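Local coordinates for protein ComZ (Thermus thermophilus, PDB 6QVI) that probably serves as a DNA receptor at the tip of a competence-associated pilus, taking part in the uptake of DNA from outside the cell, at residues G300-R305 against D373-G378; V343-T348 against G355-T360; S398-V403 against G434-G439. All blocks are in the same frame, centred on the assembly; numbering follows the deposited sequence.

Contact 1: residues G300-R305 against D373-G378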
ATOM      1  N   GLY A 300      -8.481  18.179  10.820  1.00 69.80           N
ATOM      2  CA  GLY A 300      -7.941  18.217  12.145  1.00 49.08           C
ATOM      3  C   GLY A 300      -6.462  18.037  12.289  1.00 64.74           C
ATOM      4  O   GLY A 300      -5.907  18.496  13.246  1.00 67.54           O
ATOM      5  N   LYS A 301      -5.804  17.386  11.362  1.00 59.34           N
ATOM      6  CA  LYS A 301      -4.385  17.198  11.526  1.00 68.64           C
ATOM      7  C   LYS A 301      -3.551  18.121  10.691  1.00 70.46           C
ATOM      8  O   LYS A 301      -2.349  18.030  10.668  1.00 71.82           O
ATOM      9  CB  LYS A 301      -4.019  15.766  11.235  1.00 69.86           C
ATOM     10  CG  LYS A 301      -4.100  14.889  12.459  1.00 85.58           C
ATOM     11  CD  LYS A 301      -3.266  13.642  12.296  1.00 94.74           C
ATOM     12  CE  LYS A 301      -2.104  13.615  13.265  1.00 97.66           C
ATOM     13  NZ  LYS A 301      -0.868  13.061  12.639  1.00100.06           N
ATOM     14  N   ALA A 302      -4.195  19.031  10.009  1.00 65.30           N
ATOM     15  CA  ALA A 302      -3.501  19.955   9.162  1.00 59.51           C
ATOM     16  C   ALA A 302      -2.723  20.966   9.910  1.00 63.63           C
ATOM     17  O   ALA A 302      -3.161  21.475  10.905  1.00 66.48           O
ATOM     18  CB  ALA A 302      -4.494  20.670   8.321  1.00 46.66           C
ATOM     19  N   ALA A 303      -1.559  21.282   9.398  1.00 61.66           N
ATOM     20  CA  ALA A 303      -0.742  22.285   9.998  1.00 64.50           C
ATOM     21  C   ALA A 303      -1.263  23.578   9.459  1.00 78.65           C
ATOM     22  O   ALA A 303      -1.586  24.469  10.195  1.00 88.69           O
ATOM     23  CB  ALA A 303       0.686  22.105   9.583  1.00 57.52           C
ATOM     24  N   LEU A 304      -1.341  23.662   8.148  1.00 73.81           N
ATOM     25  CA  LEU A 304      -1.833  24.825   7.475  1.00 70.48           C
ATOM     26  C   LEU A 304      -3.122  24.423   6.845  1.00 68.10           C
ATOM     27  O   LEU A 304      -3.156  23.496   6.101  1.00 63.57           O
ATOM     28  CB  LEU A 304      -0.854  25.217   6.391  1.00 71.50           C
ATOM     29  CG  LEU A 304      -0.958  26.616   5.823  1.00 65.97           C
ATOM     30  CD1 LEU A 304      -1.807  26.618   4.591  1.00 62.18           C
ATOM     31  CD2 LEU A 304      -1.602  27.500   6.844  1.00 58.75           C
ATOM     32  N   ARG A 305      -4.192  25.126   7.134  1.00 67.78           N
ATOM     33  CA  ARG A 305      -5.456  24.786   6.553  1.00 62.37           C
ATOM     34  C   ARG A 305      -6.239  26.021   6.246  1.00 66.04           C
ATOM     35  O   ARG A 305      -6.528  26.771   7.122  1.00 56.87           O
ATOM     36  CB  ARG A 305      -6.241  23.953   7.516  1.00 57.22           C
ATOM     37  CG  ARG A 305      -7.693  23.930   7.182  1.00 55.63           C
ATOM     38  CD  ARG A 305      -8.324  22.675   7.674  1.00 48.17           C
ATOM     39  NE  ARG A 305      -9.751  22.794   7.660  1.00 47.80           N
ATOM     40  CZ  ARG A 305     -10.454  23.000   8.739  1.00 51.64           C
ATOM     41  NH1 ARG A 305      -9.837  23.084   9.876  1.00 51.18           N
ATOM     42  NH2 ARG A 305     -11.747  23.100   8.685  1.00 55.92           N
ATOM     43  N   ASP A 373       1.633  19.028   7.272  1.00 76.49           N
ATOM     44  CA  ASP A 373       0.642  18.810   6.230  1.00 72.14           C
ATOM     45  C   ASP A 373      -0.221  20.052   5.999  1.00 66.31           C
ATOM     46  O   ASP A 373      -0.664  20.707   6.946  1.00 66.07           O
ATOM     47  CB  ASP A 373      -0.216  17.609   6.611  1.00 79.37           C
ATOM     48  CG  ASP A 373       0.629  16.357   6.903  1.00 98.00           C
ATOM     49  OD1 ASP A 373       0.778  15.508   5.998  1.00101.27           O
ATOM     50  OD2 ASP A 373       1.159  16.222   8.037  1.00105.03           O
ATOM     51  N   VAL A 374      -0.523  20.333   4.747  1.00 61.43           N
ATOM     52  CA  VAL A 374      -1.310  21.490   4.388  1.00 58.18           C
ATOM     53  C   VAL A 374      -2.501  21.151   3.530  1.00 55.81           C
ATOM     54  O   VAL A 374      -2.363  20.458   2.579  1.00 56.85           O
ATOM     55  CB  VAL A 374      -0.441  22.527   3.661  1.00 60.71           C
ATOM     56  CG1 VAL A 374       0.840  21.930   3.173  1.00 58.05           C
ATOM     57  CG2 VAL A 374      -1.148  23.143   2.491  1.00 69.31           C
ATOM     58  N   VAL A 375      -3.674  21.653   3.872  1.00 57.33           N
ATOM     59  CA  VAL A 375      -4.846  21.395   3.067  1.00 62.46           C
ATOM     60  C   VAL A 375      -5.616  22.645   2.750  1.00 61.15           C
ATOM     61  O   VAL A 375      -5.958  23.377   3.632  1.00 55.01           O
ATOM     62  CB  VAL A 375      -5.772  20.346   3.689  1.00 58.29           C
ATOM     63  CG1 VAL A 375      -5.435  20.131   5.114  1.00 63.21           C
ATOM     64  CG2 VAL A 375      -7.218  20.733   3.580  1.00 54.49           C
ATOM     65  N   LEU A 376      -5.899  22.840   1.466  1.00 60.22           N
ATOM     66  CA  LEU A 376      -6.632  23.969   0.944  1.00 54.96           C
ATOM     67  C   LEU A 376      -7.973  23.533   0.481  1.00 53.86           C
ATOM     68  O   LEU A 376      -8.060  22.795  -0.427  1.00 57.94           O
ATOM     69  CB  LEU A 376      -5.898  24.503  -0.249  1.00 52.37           C
ATOM     70  CG  LEU A 376      -4.419  24.443  -0.019  1.00 54.64           C
ATOM     71  CD1 LEU A 376      -3.671  24.960  -1.209  1.00 54.31           C
ATOM     72  CD2 LEU A 376      -4.075  25.245   1.195  1.00 56.46           C
ATOM     73  N   GLU A 377      -9.034  24.000   1.090  1.00 50.82           N
ATOM     74  CA  GLU A 377     -10.341  23.593   0.665  1.00 60.21           C
ATOM     75  C   GLU A 377     -10.997  24.645  -0.179  1.00 61.15           C
ATOM     76  O   GLU A 377     -11.008  25.778   0.181  1.00 62.65           O
ATOM     77  CB  GLU A 377     -11.221  23.321   1.867  1.00 67.86           C
ATOM     78  CG  GLU A 377     -10.595  22.400   2.883  1.00 78.63           C
ATOM     79  CD  GLU A 377     -11.500  22.079   4.048  1.00 85.29           C
ATOM     80  OE1 GLU A 377     -12.650  21.663   3.860  1.00 87.16           O
ATOM     81  OE2 GLU A 377     -11.050  22.237   5.176  1.00 88.07           O
ATOM     82  N   GLY A 378     -11.554  24.250  -1.307  1.00 53.32           N
ATOM     83  CA  GLY A 378     -12.232  25.158  -2.206  1.00 67.58           C
ATOM     84  C   GLY A 378     -11.243  25.965  -2.982  1.00 68.22           C
ATOM     85  O   GLY A 378     -11.496  27.067  -3.363  1.00 63.72           O
TER
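Arg305 and Glu377 are joined by a salt bridge across two parallel strands of the beta-solenoid domain. NE of Arg305 directs its N-H at OE2 of Glu377 over 2.9 Å and almost in line (169°); the oxygen lies in the guanidinium plane, with the carboxylate turned nearly coplanar to it. The arginine gets there by an extended chain, its CG opposite the backbone N (chi1 162°). The strands pair Leu304 with Val374 and Arg305 with Val375, and Val375 N bonds to Leu304 O at 2.9 Å. Asp373 O takes two amides, Ala303 N at 2.7 Å and Leu304 N at 3.3 Å, the first lying in the carbonyl plane. On one face Leu304 and Val374 run side by side, their CB atoms 3.9 Å apart; on the other, CB of Ala302 rests on CG1 of Val375. Farther out, NH2 of Arg305 bonds to OE1 of Gln307, and OE1 of Glu377 has a weak bond from NE2 of Gln299, so the guanidinium has a second hold, and the carboxylate a weak one. Strand 398-406 flanks 374-377 on its other side, where OD1 of Asp373 is hydrogen-bonded to OG1 of Thr400.

Contact 2: residues V343-T348 against G355-T360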
ATOM      1  N   VAL A 343       6.040  32.444  -3.087  1.00 88.20           N
ATOM      2  CA  VAL A 343       4.949  32.521  -2.131  1.00 88.15           C
ATOM      3  C   VAL A 343       5.415  31.842  -0.857  1.00 91.60           C
ATOM      4  O   VAL A 343       5.894  30.701  -0.898  1.00 98.42           O
ATOM      5  CB  VAL A 343       3.685  31.847  -2.695  1.00 84.20           C
ATOM      6  CG1 VAL A 343       2.594  31.797  -1.653  1.00 81.02           C
ATOM      7  CG2 VAL A 343       3.225  32.571  -3.958  1.00 81.23           C
ATOM      8  N   ASP A 344       5.261  32.530   0.268  1.00 90.29           N
ATOM      9  CA  ASP A 344       5.723  32.034   1.560  1.00 93.42           C
ATOM     10  C   ASP A 344       4.491  31.797   2.436  1.00 93.94           C
ATOM     11  O   ASP A 344       3.967  32.722   3.064  1.00 97.04           O
ATOM     12  CB  ASP A 344       6.699  33.025   2.198  1.00 95.41           C
ATOM     13  CG  ASP A 344       7.342  32.493   3.487  1.00 95.62           C
ATOM     14  OD1 ASP A 344       6.896  31.452   4.011  1.00 93.92           O
ATOM     15  OD2 ASP A 344       8.292  33.133   3.992  1.00 98.54           O
ATOM     16  N   CYS A 345       4.029  30.554   2.495  1.00 90.97           N
ATOM     17  CA  CYS A 345       2.946  30.199   3.407  1.00 96.64           C
ATOM     18  C   CYS A 345       3.454  29.512   4.656  1.00 93.84           C
ATOM     19  O   CYS A 345       2.845  28.545   5.113  1.00 92.49           O
ATOM     20  CB  CYS A 345       1.911  29.315   2.729  1.00100.87           C
ATOM     21  SG  CYS A 345       0.859  30.204   1.613  1.00106.35           S
ATOM     22  N   THR A 346       4.569  29.952   5.223  1.00 95.02           N
ATOM     23  CA  THR A 346       5.031  29.332   6.452  1.00 93.29           C
ATOM     24  C   THR A 346       4.688  30.195   7.656  1.00 94.57           C
ATOM     25  O   THR A 346       4.377  31.387   7.544  1.00101.84           O
ATOM     26  CB  THR A 346       6.532  29.050   6.414  1.00 94.87           C
ATOM     27  OG1 THR A 346       7.260  30.283   6.411  1.00103.32           O
ATOM     28  CG2 THR A 346       6.886  28.224   5.178  1.00 89.76           C
ATOM     29  N   PHE A 347       4.742  29.558   8.822  1.00 86.67           N
ATOM     30  CA  PHE A 347       4.511  30.222  10.092  1.00 88.55           C
ATOM     31  C   PHE A 347       5.405  29.540  11.117  1.00 95.67           C
ATOM     32  O   PHE A 347       5.854  28.405  10.917  1.00100.82           O
ATOM     33  CB  PHE A 347       3.040  30.156  10.520  1.00 85.17           C
ATOM     34  CG  PHE A 347       2.534  28.756  10.713  1.00 88.43           C
ATOM     35  CD1 PHE A 347       1.972  28.058   9.656  1.00 87.45           C
ATOM     36  CD2 PHE A 347       2.642  28.124  11.956  1.00 91.02           C
ATOM     37  CE1 PHE A 347       1.506  26.749   9.831  1.00 87.04           C
ATOM     38  CE2 PHE A 347       2.189  26.822  12.136  1.00 88.10           C
ATOM     39  CZ  PHE A 347       1.618  26.134  11.071  1.00 89.97           C
ATOM     40  N   THR A 348       5.634  30.177  12.250  1.00 91.48           N
ATOM     41  CA  THR A 348       6.478  29.569  13.249  1.00 92.24           C
ATOM     42  C   THR A 348       5.707  29.268  14.481  1.00 92.98           C
ATOM     43  O   THR A 348       5.013  30.111  14.994  1.00 86.01           O
ATOM     44  CB  THR A 348       7.529  30.534  13.702  1.00 99.40           C
ATOM     45  OG1 THR A 348       6.862  31.632  14.312  1.00103.57           O
ATOM     46  CG2 THR A 348       8.297  31.021  12.529  1.00103.19           C
ATOM     47  N   GLY A 355       6.025  25.731   9.990  1.00107.47           N
ATOM     48  CA  GLY A 355       4.858  25.034   9.478  1.00100.24           C
ATOM     49  C   GLY A 355       4.313  25.736   8.258  1.00 91.06           C
ATOM     50  O   GLY A 355       4.476  26.952   8.088  1.00 90.53           O
ATOM     51  N   GLY A 356       3.632  24.963   7.418  1.00 80.66           N
ATOM     52  CA  GLY A 356       3.045  25.468   6.193  1.00 70.44           C
ATOM     53  C   GLY A 356       3.851  25.049   4.984  1.00 72.89           C
ATOM     54  O   GLY A 356       4.538  24.019   5.005  1.00 76.00           O
ATOM     55  N   PHE A 357       3.818  25.859   3.933  1.00 72.12           N
ATOM     56  CA  PHE A 357       4.632  25.579   2.763  1.00 78.96           C
ATOM     57  C   PHE A 357       5.259  26.874   2.284  1.00 90.03           C
ATOM     58  O   PHE A 357       4.757  27.966   2.545  1.00 93.48           O
ATOM     59  CB  PHE A 357       3.838  24.917   1.616  1.00 75.80           C
ATOM     60  CG  PHE A 357       2.919  25.855   0.875  1.00 73.56           C
ATOM     61  CD1 PHE A 357       3.382  26.619  -0.186  1.00 80.96           C
ATOM     62  CD2 PHE A 357       1.577  25.932   1.206  1.00 73.63           C
ATOM     63  CE1 PHE A 357       2.529  27.491  -0.871  1.00 86.30           C
ATOM     64  CE2 PHE A 357       0.714  26.803   0.518  1.00 79.26           C
ATOM     65  CZ  PHE A 357       1.191  27.573  -0.522  1.00 82.75           C
ATOM     66  N   ARG A 358       6.350  26.735   1.543  1.00 93.42           N
ATOM     67  CA  ARG A 358       7.086  27.880   1.037  1.00 93.79           C
ATOM     68  C   ARG A 358       7.571  27.541  -0.362  1.00 90.72           C
ATOM     69  O   ARG A 358       8.042  26.423  -0.592  1.00 95.78           O
ATOM     70  CB  ARG A 358       8.259  28.221   1.948  1.00 98.43           C
ATOM     71  CG  ARG A 358       9.040  29.407   1.492  1.00104.55           C
ATOM     72  CD  ARG A 358       9.553  30.158   2.687  1.00111.88           C
ATOM     73  NE  ARG A 358      10.252  29.262   3.593  1.00114.65           N
ATOM     74  CZ  ARG A 358      11.564  29.087   3.579  1.00121.55           C
ATOM     75  NH1 ARG A 358      12.305  29.760   2.704  1.00129.07           N
ATOM     76  NH2 ARG A 358      12.134  28.248   4.434  1.00120.38           N
ATOM     77  N   TYR A 359       7.390  28.461  -1.306  1.00 84.23           N
ATOM     78  CA  TYR A 359       7.722  28.191  -2.702  1.00 90.01           C
ATOM     79  C   TYR A 359       8.675  29.270  -3.237  1.00100.35           C
ATOM     80  O   TYR A 359       8.248  30.384  -3.557  1.00101.98           O
ATOM     81  CB  TYR A 359       6.462  28.131  -3.557  1.00 90.06           C
ATOM     82  CG  TYR A 359       6.717  28.052  -5.059  1.00 95.15           C
ATOM     83  CD1 TYR A 359       7.764  27.289  -5.586  1.00 99.10           C
ATOM     84  CD2 TYR A 359       6.009  28.872  -5.931  1.00 96.58           C
ATOM     85  CE1 TYR A 359       7.992  27.255  -6.966  1.00103.57           C
ATOM     86  CE2 TYR A 359       6.255  28.881  -7.285  1.00 99.01           C
ATOM     87  CZ  TYR A 359       7.226  28.056  -7.821  1.00 98.62           C
ATOM     88  OH  TYR A 359       7.445  28.060  -9.195  1.00 87.04           O
ATOM     89  N   THR A 360       9.966  28.957  -3.289  1.00100.47           N
ATOM     90  CA  THR A 360      10.943  29.893  -3.832  1.00104.38           C
ATOM     91  C   THR A 360      11.029  29.742  -5.352  1.00104.84           C
ATOM     92  O   THR A 360      10.701  28.690  -5.915  1.00104.13           O
ATOM     93  CB  THR A 360      12.318  29.691  -3.189  1.00108.42           C
ATOM     94  OG1 THR A 360      12.160  29.397  -1.797  1.00109.14           O
ATOM     95  CG2 THR A 360      13.116  30.943  -3.312  1.00113.89           C
TER
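The ring of Phe357 carries CB of Cys345 over one face, 3.6 Å from the ring centroid, while the sulfur SG of the same cysteine approaches obliquely, as does CG1 of Val343. Phe347 repeats the theme with the strands exchanged: CA of Gly355 lies over its face, 3.9 Å from the centroid. Phe347 CG stands between backbone N and carbonyl carbon (chi1 61°), which swings the ring across the partner strand onto Gly355, where a side chain would run into CZ. The third flat group, the Arg358 guanidinium, meets CG2 of Thr346 at its edge. The aliphatic part of Arg358 lies alongside Asp344, CD being 3.2 Å from OD1, but NE stays 4.0 Å from that oxygen, beyond a salt bridge. Asp344 OD1 instead closes an Asx turn, accepting Thr346 N at 3.0 Å and, on its syn lone pair, Thr346 OG1 at 2.7 Å. With an alanine in place of Asp344, the amide and hydroxyl of Thr346 would probably lose their common acceptor and the hydroxyl would be freer to turn. Strands 343-348 and 357-360 run antiparallel, their N-to-C directions 147° apart, and the chain turns a corner at Gly356. Strand 366-371 continues the sheet beyond 357-360, with Val370 against Phe357, and the disulfide from Cys345 to Cys327 ties the hairpin to helix 325-329.

Contact 3: residues S398-V403 against G434-G439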
ATOM      1  N   SER A 398       8.384  13.538   5.239  1.00 96.19           N
ATOM      2  CA  SER A 398       7.228  13.311   4.393  1.00 90.70           C
ATOM      3  C   SER A 398       6.202  14.378   4.727  1.00 83.43           C
ATOM      4  O   SER A 398       6.283  15.044   5.760  1.00 86.79           O
ATOM      5  CB  SER A 398       6.654  11.890   4.554  1.00 93.18           C
ATOM      6  OG  SER A 398       6.004  11.704   5.796  1.00 94.10           O
ATOM      7  N   ALA A 399       5.264  14.572   3.823  1.00 78.67           N
ATOM      8  CA  ALA A 399       4.240  15.578   4.059  1.00 80.01           C
ATOM      9  C   ALA A 399       3.155  15.382   3.016  1.00 77.02           C
ATOM     10  O   ALA A 399       3.305  14.594   2.079  1.00 84.54           O
ATOM     11  CB  ALA A 399       4.826  16.987   4.007  1.00 81.39           C
ATOM     12  N   THR A 400       2.074  16.144   3.158  1.00 69.78           N
ATOM     13  CA  THR A 400       0.944  16.044   2.252  1.00 67.39           C
ATOM     14  C   THR A 400       0.445  17.434   1.900  1.00 68.98           C
ATOM     15  O   THR A 400       0.467  18.346   2.731  1.00 72.95           O
ATOM     16  CB  THR A 400      -0.210  15.261   2.881  1.00 71.27           C
ATOM     17  OG1 THR A 400       0.305  14.081   3.509  1.00 89.67           O
ATOM     18  CG2 THR A 400      -1.227  14.861   1.840  1.00 61.95           C
ATOM     19  N   LEU A 401      -0.030  17.563   0.661  1.00 66.23           N
ATOM     20  CA  LEU A 401      -0.765  18.713   0.176  1.00 57.62           C
ATOM     21  C   LEU A 401      -2.142  18.200  -0.187  1.00 50.89           C
ATOM     22  O   LEU A 401      -2.269  17.330  -1.061  1.00 55.23           O
ATOM     23  CB  LEU A 401      -0.125  19.308  -1.072  1.00 68.58           C
ATOM     24  CG  LEU A 401      -0.624  20.667  -1.588  1.00 77.32           C
ATOM     25  CD1 LEU A 401       0.309  21.088  -2.731  1.00 80.89           C
ATOM     26  CD2 LEU A 401      -2.146  20.757  -1.993  1.00 79.30           C
ATOM     27  N   ALA A 402      -3.174  18.770   0.414  1.00 52.13           N
ATOM     28  CA  ALA A 402      -4.529  18.409   0.037  1.00 62.28           C
ATOM     29  C   ALA A 402      -5.195  19.602  -0.618  1.00 68.23           C
ATOM     30  O   ALA A 402      -5.124  20.718  -0.098  1.00 79.29           O
ATOM     31  CB  ALA A 402      -5.353  17.970   1.234  1.00 66.83           C
ATOM     32  N   VAL A 403      -5.850  19.351  -1.741  1.00 59.98           N
ATOM     33  CA  VAL A 403      -6.793  20.282  -2.332  1.00 59.34           C
ATOM     34  C   VAL A 403      -8.140  19.582  -2.278  1.00 50.56           C
ATOM     35  O   VAL A 403      -8.351  18.565  -2.952  1.00 58.44           O
ATOM     36  CB  VAL A 403      -6.419  20.694  -3.763  1.00 62.24           C
ATOM     37  CG1 VAL A 403      -5.270  21.698  -3.782  1.00 60.57           C
ATOM     38  CG2 VAL A 403      -5.995  19.467  -4.550  1.00 65.44           C
ATOM     39  N   GLY A 434       3.186  13.767  -0.775  1.00 76.65           N
ATOM     40  CA  GLY A 434       1.953  13.168  -1.227  1.00 76.80           C
ATOM     41  C   GLY A 434       0.935  14.211  -1.630  1.00 69.11           C
ATOM     42  O   GLY A 434       0.928  15.328  -1.117  1.00 70.72           O
ATOM     43  N   PHE A 435       0.023  13.815  -2.509  1.00 63.86           N
ATOM     44  CA  PHE A 435      -0.988  14.740  -2.998  1.00 61.04           C
ATOM     45  C   PHE A 435      -2.356  14.096  -2.894  1.00 59.60           C
ATOM     46  O   PHE A 435      -2.602  13.044  -3.499  1.00 60.55           O
ATOM     47  CB  PHE A 435      -0.684  15.149  -4.430  1.00 63.99           C
ATOM     48  CG  PHE A 435       0.529  16.015  -4.536  1.00 71.24           C
ATOM     49  CD1 PHE A 435       0.405  17.400  -4.523  1.00 71.17           C
ATOM     50  CD2 PHE A 435       1.800  15.449  -4.587  1.00 65.33           C
ATOM     51  CE1 PHE A 435       1.513  18.200  -4.591  1.00 69.89           C
ATOM     52  CE2 PHE A 435       2.909  16.251  -4.654  1.00 69.74           C
ATOM     53  CZ  PHE A 435       2.766  17.634  -4.662  1.00 72.00           C
ATOM     54  N   VAL A 436      -3.249  14.749  -2.163  1.00 51.16           N
ATOM     55  CA  VAL A 436      -4.645  14.352  -2.102  1.00 58.15           C
ATOM     56  C   VAL A 436      -5.414  15.418  -2.858  1.00 62.40           C
ATOM     57  O   VAL A 436      -5.300  16.608  -2.549  1.00 64.69           O
ATOM     58  CB  VAL A 436      -5.143  14.203  -0.654  1.00 53.16           C
ATOM     59  CG1 VAL A 436      -6.619  13.815  -0.607  1.00 38.63           C
ATOM     60  CG2 VAL A 436      -4.304  13.163   0.072  1.00 41.59           C
ATOM     61  N   ALA A 437      -6.154  14.996  -3.880  1.00 56.23           N
ATOM     62  CA  ALA A 437      -7.031  15.897  -4.617  1.00 50.30           C
ATOM     63  C   ALA A 437      -8.423  15.284  -4.647  1.00 47.56           C
ATOM     64  O   ALA A 437      -8.614  14.203  -5.217  1.00 50.48           O
ATOM     65  CB  ALA A 437      -6.508  16.125  -6.042  1.00 52.31           C
ATOM     66  N   GLU A 438      -9.401  15.986  -4.066  1.00 39.88           N
ATOM     67  CA  GLU A 438     -10.755  15.445  -4.059  1.00 44.70           C
ATOM     68  C   GLU A 438     -11.348  15.460  -5.455  1.00 53.78           C
ATOM     69  O   GLU A 438     -12.258  14.676  -5.751  1.00 59.07           O
ATOM     70  CB  GLU A 438     -11.634  16.231  -3.066  1.00 40.04           C
ATOM     71  CG  GLU A 438     -13.124  15.910  -3.137  1.00 49.60           C
ATOM     72  CD  GLU A 438     -13.956  16.499  -1.957  1.00 61.17           C
ATOM     73  OE1 GLU A 438     -15.134  16.067  -1.792  1.00 70.67           O
ATOM     74  OE2 GLU A 438     -13.455  17.366  -1.201  1.00 63.35           O
ATOM     75  N   GLY A 439     -10.827  16.314  -6.327  1.00 68.05           N
ATOM     76  CA  GLY A 439     -11.333  16.398  -7.679  1.00 67.14           C
ATOM     77  C   GLY A 439     -10.423  15.622  -8.607  1.00 65.77           C
ATOM     78  O   GLY A 439     -10.152  14.435  -8.366  1.00 68.91           O
TER
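Leu401 and Phe435 cross obliquely on the same face of the sheet: CD1 of Leu401 comes to 3.6 Å from CE1 of Phe435, and CB and CD1 of the extended leucine chain both lie against the CD1-CE1 side of the ring. The ring meets the methyl obliquely. Phe435 reaches this place because its CG is turned beside the backbone N (chi1 -69°), which leans the ring toward the neighbouring strand. Farther along the same face the sizes are matched differently: Val403 is the bump and Ala437 the hollow, CG2 of the valine lying 3.7 Å from CB of the alanine and also close to Val436 O. The opposite face has the same give and take. Gly434 offers no side chain next to Thr400, whose CG2 settles near Gly434 O and reaches obliquely to CG2 of Val436, 3.9 Å away. Ala402 is small where Val436 is branched, and their CB atoms stand 4.2 Å apart. Between these faces the backbones are stitched by five hydrogen bonds in alternating directions, from Gly434 N to Ala399 O at one end to Glu438 N to Val403 O at the other. Both of these are 3.0 Å long. The axes of the two short strand segments approach to 4.8 Å and diverge by 19°. Just past the paired strand, OE2 of Glu438 accepts from Lys405 N and forms a salt bridge with NH1 of Arg295. Strand 374-377 lies on the far side of 398-406 and strand 451-454 on the far side of 432-437. Parallel strands stacked in register, one coil upon the next, with like positions of successive strands facing each other, are the hallmark of a beta-solenoid, the fold of this domain of ComZ.

Contacts 1 and 3 are consecutive steps of one stack, their centres about 9 Å apart: strand 374-377 belongs to contact 1 and 398-406 to contact 3. Val374 O lies 2.9 Å from Ala402 N and Leu376 N 2.7 Å from Ala402 O, both probable hydrogen bonds, and CB of Val375 packs on CB of Ala402. Contact 2 comes from chain lying between the two segments of contact 1 and covers that pair at about 13 Å between centres; CB of Leu304 is 3.9 Å from CA of Gly356, and CG2 of Val374 is 4.1 Å from CD2 of Phe357. Contacts 2 and 3 do not touch, their nearest atoms being about 6 Å apart.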